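Local coordinates for protein collectin placenta 1 (Mus musculus, PDB 2OX9) that binds the leukocyte cell-surface glycan Lewis(x) through its calcium-dependent C-type lectin domain and probably acts as a scavenger receptor, at residues A[24-29]-A[38-43]; A[62-67]-A[113-118]. One frame throughout, in Å; residues are numbered along the deposited sequence.

Contacts 1 and 2 lie in the core of one C-type lectin domain, their centres 10 Å apart, and they touch directly. Glu24 O accepts a probable hydrogen bond from Trp63 NE1 at 2.8 Å, Val41 O takes another from Gly65 N at 2.8 Å, and Phe26 packs against Thr67. Contact 2 carries residues that bind the galactose and its calcium ion. Contact 1 stands further back, with the side chain of Phe26 about 13 Å from the sugar, and its segment 38-43 gives one ligand to a separate calcium ion. Both contacts reach the same mixed sheet.

Contact 1. Residues A[24-29]-A[38-43]; sequences EIFEDA and SHLVFI. With CA (calcium ion), chain L.
Leu40 meets Phe26 and Ala29 where the helix 26-35 of the C-type lectin fold lies against the short strand 39-40, a buried, apolar contact. The leucine does its work as a fork. Its CG stands anti to the carbonyl carbon (chi1 -80°), which carries both methyls across to the helix, one for each partner. CD1 sits over a face of the Phe26 ring, 4.0 Å from the ring centroid, in a CH-pi contact. It is displaced toward one side of the ring, so its nearest approach is to Phe26 CE1, at 3.6 Å. CD2 takes the other direction and rests 4.0 Å from Ala29 CB.

Phe26, in the first turn of the helix, has CG anti to the backbone N (chi1 -171°). This setting brings CE1 and CZ of the ring round to Leu40, although CB itself does not point there, while Trp63 of strand 62-64 meets the ring edge-to-face. Ala29 also touches Trp63, so the indole and the leucine share the same two helix residues.

Beyond Leu40 the chain turns toward a calcium ion. His39 ND1 donates a nearly straight hydrogen bond of 2.7 Å to Leu40 O, reaching it from above the carbonyl plane. The bond helps fix the rotation of the imidazole, whose ND1 also lies 3.2 Å above the plane of the Phe42 ring, over its centre. Asn44, Glu48, Glu129 and two waters bind the calcium, and Phe42 supplies its backbone O at 2.3 Å.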
# COMPACT_ATOMS: atom_id res chain seq x y z
N GLU A 24 -4.38 7.17 8.43
CA GLU A 24 -3.13 7.80 8.87
C GLU A 24 -2.20 8.20 7.72
O GLU A 24 -2.39 7.76 6.58
CB GLU A 24 -2.37 6.83 9.77
CG GLU A 24 -3.18 6.19 10.89
CD GLU A 24 -3.43 7.13 12.05
OE1 GLU A 24 -2.45 7.67 12.60
OE2 GLU A 24 -4.60 7.32 12.43
N ILE A 25 -1.20 9.03 8.01
CA ILE A 25 -0.24 9.42 6.98
C ILE A 25 0.60 8.17 6.76
O ILE A 25 0.57 7.25 7.59
CB ILE A 25 0.67 10.58 7.43
CG1 ILE A 25 1.47 10.19 8.68
CG2 ILE A 25 -0.17 11.81 7.70
CD1 ILE A 25 2.43 11.29 9.14
N PHE A 26 1.37 8.13 5.68
CA PHE A 26 2.18 6.95 5.37
C PHE A 26 3.06 6.42 6.49
O PHE A 26 2.98 5.23 6.82
CB PHE A 26 3.07 7.19 4.16
CG PHE A 26 3.76 5.95 3.66
CD1 PHE A 26 3.07 5.03 2.86
CD2 PHE A 26 5.09 5.69 3.97
CE1 PHE A 26 3.69 3.87 2.38
CE2 PHE A 26 5.73 4.53 3.50
CZ PHE A 26 5.02 3.62 2.70
N GLU A 27 3.90 7.27 7.07
CA GLU A 27 4.80 6.83 8.13
C GLU A 27 4.09 6.30 9.36
O GLU A 27 4.60 5.41 10.05
CB GLU A 27 5.77 7.96 8.54
CG GLU A 27 5.12 9.20 9.11
CD GLU A 27 6.11 10.08 9.86
OE1 GLU A 27 7.13 10.49 9.26
OE2 GLU A 27 5.87 10.37 11.05
N ASP A 28 2.92 6.85 9.65
CA ASP A 28 2.15 6.39 10.80
C ASP A 28 1.52 5.03 10.47
O ASP A 28 1.39 4.17 11.35
CB ASP A 28 1.07 7.42 11.16
CG ASP A 28 1.64 8.64 11.89
OD1 ASP A 28 0.90 9.62 12.09
OD2 ASP A 28 2.84 8.62 12.27
N ALA A 29 1.15 4.83 9.21
CA ALA A 29 0.56 3.57 8.77
C ALA A 29 1.64 2.47 8.87
O ALA A 29 1.38 1.35 9.32
CB ALA A 29 0.07 3.70 7.34
N SER A 38 3.77 -6.89 11.40
CA SER A 38 3.39 -6.99 9.99
C SER A 38 3.99 -5.80 9.25
O SER A 38 4.64 -4.95 9.85
CB SER A 38 1.86 -6.98 9.85
OG SER A 38 1.29 -5.76 10.31
N HIS A 39 3.76 -5.74 7.94
CA HIS A 39 4.26 -4.63 7.14
C HIS A 39 3.17 -4.13 6.20
O HIS A 39 2.22 -4.86 5.90
CB HIS A 39 5.47 -5.08 6.31
CG HIS A 39 5.18 -6.19 5.35
ND1 HIS A 39 4.58 -5.97 4.13
CD2 HIS A 39 5.37 -7.52 5.45
CE1 HIS A 39 4.41 -7.13 3.52
NE2 HIS A 39 4.88 -8.09 4.29
N LEU A 40 3.28 -2.88 5.76
CA LEU A 40 2.29 -2.36 4.81
C LEU A 40 2.36 -3.35 3.65
O LEU A 40 3.44 -3.74 3.22
CB LEU A 40 2.68 -0.95 4.35
CG LEU A 40 2.31 0.17 5.34
CD1 LEU A 40 2.97 1.47 4.91
CD2 LEU A 40 0.79 0.33 5.37
N VAL A 41 1.20 -3.77 3.17
CA VAL A 41 1.10 -4.77 2.11
C VAL A 41 2.00 -4.67 0.87
O VAL A 41 2.16 -3.59 0.27
CB VAL A 41 -0.39 -4.90 1.64
CG1 VAL A 41 -0.74 -3.75 0.68
CG2 VAL A 41 -0.61 -6.25 0.98
N PHE A 42 2.58 -5.80 0.50
CA PHE A 42 3.41 -5.92 -0.70
C PHE A 42 2.54 -6.72 -1.67
O PHE A 42 2.19 -7.87 -1.38
CB PHE A 42 4.70 -6.70 -0.44
CG PHE A 42 5.63 -6.06 0.56
CD1 PHE A 42 6.72 -6.77 1.06
CD2 PHE A 42 5.42 -4.76 1.01
CE1 PHE A 42 7.58 -6.20 1.98
CE2 PHE A 42 6.28 -4.18 1.94
CZ PHE A 42 7.36 -4.91 2.43
N ILE A 43 2.19 -6.14 -2.80
CA ILE A 43 1.34 -6.83 -3.77
C ILE A 43 2.25 -7.40 -4.86
O ILE A 43 2.73 -6.67 -5.72
CB ILE A 43 0.31 -5.86 -4.36
CG1 ILE A 43 -0.48 -5.20 -3.22
CG2 ILE A 43 -0.64 -6.60 -5.30
CD1 ILE A 43 -1.48 -4.16 -3.67
CA CA L . 2.29 -9.99 -0.54
O HOH W 1 2.63 -12.20 -0.63
O HOH W 2 4.52 -9.98 0.26

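Contact 2. Residues A[62-67]-A[113-118]; sequences HWIGLT and GQWNDF. With CA (calcium ion), chain J; GAL (beta-D-galactopyranose), chain E.
Phe118 and Trp63 meet obliquely in the core, and the phenylalanine can be followed outward to the sugar. Its CB lies 3.7 Å from Trp63 CH2. With CG anti to the carbonyl carbon (chi1 -57°), the ring rises past the indole, and CG and CD1 both meet Trp63 CZ3, CD1 at 3.8 Å. On the other side CD2 and CE2 near galactose O2, CE2 at 4.1 Å. Over the centre of one ring face sits Asn116 ND2, 3.3 Å above the plane.

Trp115 points into the same core. Ile64 CD1 stands over its face, 4.1 Å from the centroid of the six-membered ring, while Leu66 CD2 reaches Trp115 CZ3 at 3.9 Å. Gln49 OE1 satisfies the buried indole NE1.

Between these two aromatics the strand turns to the calcium. Asn116 OD1 binds the ion at 2.4 Å and its ND2 donates to galactose O3 at 3.1 Å; Asp117 contributes both O and OD1. Gln92, Asp94 and Glu104 complete the protein ligands, and galactose O3 and O4 take the remaining positions. Trp63, Ile64 and Leu66 of the WIGL motif pack on Trp115 and Phe118, which flank Asn116 and Asp117, the WND arrangement of a calcium-dependent C-type lectin sugar site.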
# COMPACT_ATOMS: atom_id res chain seq x y z
N HIS A 62 -6.13 3.17 0.05
CA HIS A 62 -5.37 2.32 0.97
C HIS A 62 -3.88 2.31 0.69
O HIS A 62 -3.45 1.91 -0.39
CB HIS A 62 -5.86 0.87 0.91
CG HIS A 62 -7.19 0.65 1.56
ND1 HIS A 62 -8.38 0.94 0.94
CD2 HIS A 62 -7.51 0.17 2.79
CE1 HIS A 62 -9.38 0.66 1.75
NE2 HIS A 62 -8.88 0.19 2.88
N TRP A 63 -3.09 2.73 1.67
CA TRP A 63 -1.64 2.74 1.54
C TRP A 63 -1.13 1.30 1.34
O TRP A 63 -1.65 0.37 1.95
CB TRP A 63 -0.99 3.26 2.82
CG TRP A 63 -1.10 4.72 3.10
CD1 TRP A 63 -1.49 5.29 4.28
CD2 TRP A 63 -0.67 5.80 2.25
NE1 TRP A 63 -1.33 6.66 4.22
CE2 TRP A 63 -0.83 7.00 2.99
CE3 TRP A 63 -0.17 5.87 0.95
CZ2 TRP A 63 -0.50 8.26 2.46
CZ3 TRP A 63 0.16 7.12 0.42
CH2 TRP A 63 -0.01 8.30 1.18
N ILE A 64 -0.12 1.13 0.48
CA ILE A 64 0.51 -0.18 0.30
C ILE A 64 2.01 0.09 0.55
O ILE A 64 2.43 1.24 0.52
CB ILE A 64 0.29 -0.79 -1.12
CG1 ILE A 64 0.88 0.10 -2.20
CG2 ILE A 64 -1.21 -1.04 -1.35
CD1 ILE A 64 0.86 -0.54 -3.59
N GLY A 65 2.79 -0.95 0.83
CA GLY A 65 4.20 -0.75 1.16
C GLY A 65 5.16 -0.45 0.02
O GLY A 65 6.19 -1.11 -0.11
N LEU A 66 4.84 0.57 -0.78
CA LEU A 66 5.64 0.95 -1.94
C LEU A 66 5.95 2.45 -1.96
O LEU A 66 5.04 3.27 -1.84
CB LEU A 66 4.87 0.61 -3.21
CG LEU A 66 5.64 0.71 -4.52
CD1 LEU A 66 6.61 -0.46 -4.56
CD2 LEU A 66 4.70 0.65 -5.72
N THR A 67 7.22 2.80 -2.15
CA THR A 67 7.61 4.22 -2.21
C THR A 67 8.80 4.43 -3.14
O THR A 67 9.47 3.47 -3.55
CB THR A 67 8.05 4.77 -0.82
OG1 THR A 67 9.34 4.24 -0.49
CG2 THR A 67 7.06 4.39 0.26
N GLY A 113 -9.03 -0.59 -7.49
CA GLY A 113 -7.79 -1.20 -7.05
C GLY A 113 -6.52 -0.69 -7.73
O GLY A 113 -5.42 -1.10 -7.36
N GLN A 114 -6.64 0.20 -8.71
CA GLN A 114 -5.44 0.70 -9.39
C GLN A 114 -4.56 1.49 -8.42
O GLN A 114 -5.02 1.96 -7.39
CB GLN A 114 -5.81 1.59 -10.57
CG GLN A 114 -6.82 0.98 -11.52
CD GLN A 114 -6.94 1.77 -12.81
OE1 GLN A 114 -6.25 1.47 -13.78
NE2 GLN A 114 -7.79 2.79 -12.81
N TRP A 115 -3.28 1.63 -8.77
CA TRP A 115 -2.35 2.34 -7.91
C TRP A 115 -2.15 3.79 -8.32
O TRP A 115 -2.23 4.15 -9.49
CB TRP A 115 -0.98 1.65 -7.88
CG TRP A 115 -1.01 0.18 -7.55
CD1 TRP A 115 -2.09 -0.57 -7.18
CD2 TRP A 115 0.11 -0.71 -7.56
NE1 TRP A 115 -1.72 -1.87 -6.97
CE2 TRP A 115 -0.37 -1.99 -7.19
CE3 TRP A 115 1.47 -0.56 -7.85
CZ2 TRP A 115 0.46 -3.11 -7.10
CZ3 TRP A 115 2.30 -1.67 -7.76
CH2 TRP A 115 1.79 -2.93 -7.39
N ASN A 116 -1.89 4.61 -7.32
CA ASN A 116 -1.64 6.02 -7.52
C ASN A 116 -0.60 6.47 -6.51
O ASN A 116 -0.53 5.93 -5.41
CB ASN A 116 -2.91 6.83 -7.32
CG ASN A 116 -2.64 8.30 -7.25
OD1 ASN A 116 -1.99 8.86 -8.14
ND2 ASN A 116 -3.13 8.95 -6.20
N ASP A 117 0.21 7.45 -6.89
CA ASP A 117 1.22 7.97 -5.98
C ASP A 117 0.63 9.18 -5.28
O ASP A 117 0.00 10.04 -5.92
CB ASP A 117 2.51 8.31 -6.74
CG ASP A 117 2.28 9.25 -7.92
OD1 ASP A 117 1.18 9.25 -8.50
OD2 ASP A 117 3.23 9.98 -8.29
N PHE A 118 0.77 9.23 -3.96
CA PHE A 118 0.26 10.35 -3.16
C PHE A 118 1.42 11.01 -2.42
O PHE A 118 2.51 10.43 -2.29
CB PHE A 118 -0.70 9.88 -2.06
CG PHE A 118 -1.89 9.11 -2.54
CD1 PHE A 118 -1.79 7.75 -2.82
CD2 PHE A 118 -3.14 9.71 -2.62
CE1 PHE A 118 -2.91 7.01 -3.17
CE2 PHE A 118 -4.27 8.98 -2.97
CZ PHE A 118 -4.16 7.62 -3.24
CA CA J . -0.38 10.65 -8.31
C1 GAL E . -5.22 13.12 -7.82
C2 GAL E . -4.23 12.12 -7.24
C3 GAL E . -2.81 12.71 -7.25
C4 GAL E . -2.45 13.22 -8.65
C5 GAL E . -3.54 14.16 -9.18
C6 GAL E . -3.29 14.59 -10.61
O2 GAL E . -4.59 11.81 -5.90
O3 GAL E . -1.89 11.70 -6.87
O4 GAL E . -2.28 12.13 -9.53
O5 GAL E . -4.83 13.50 -9.15
O6 GAL E . -4.12 15.69 -10.97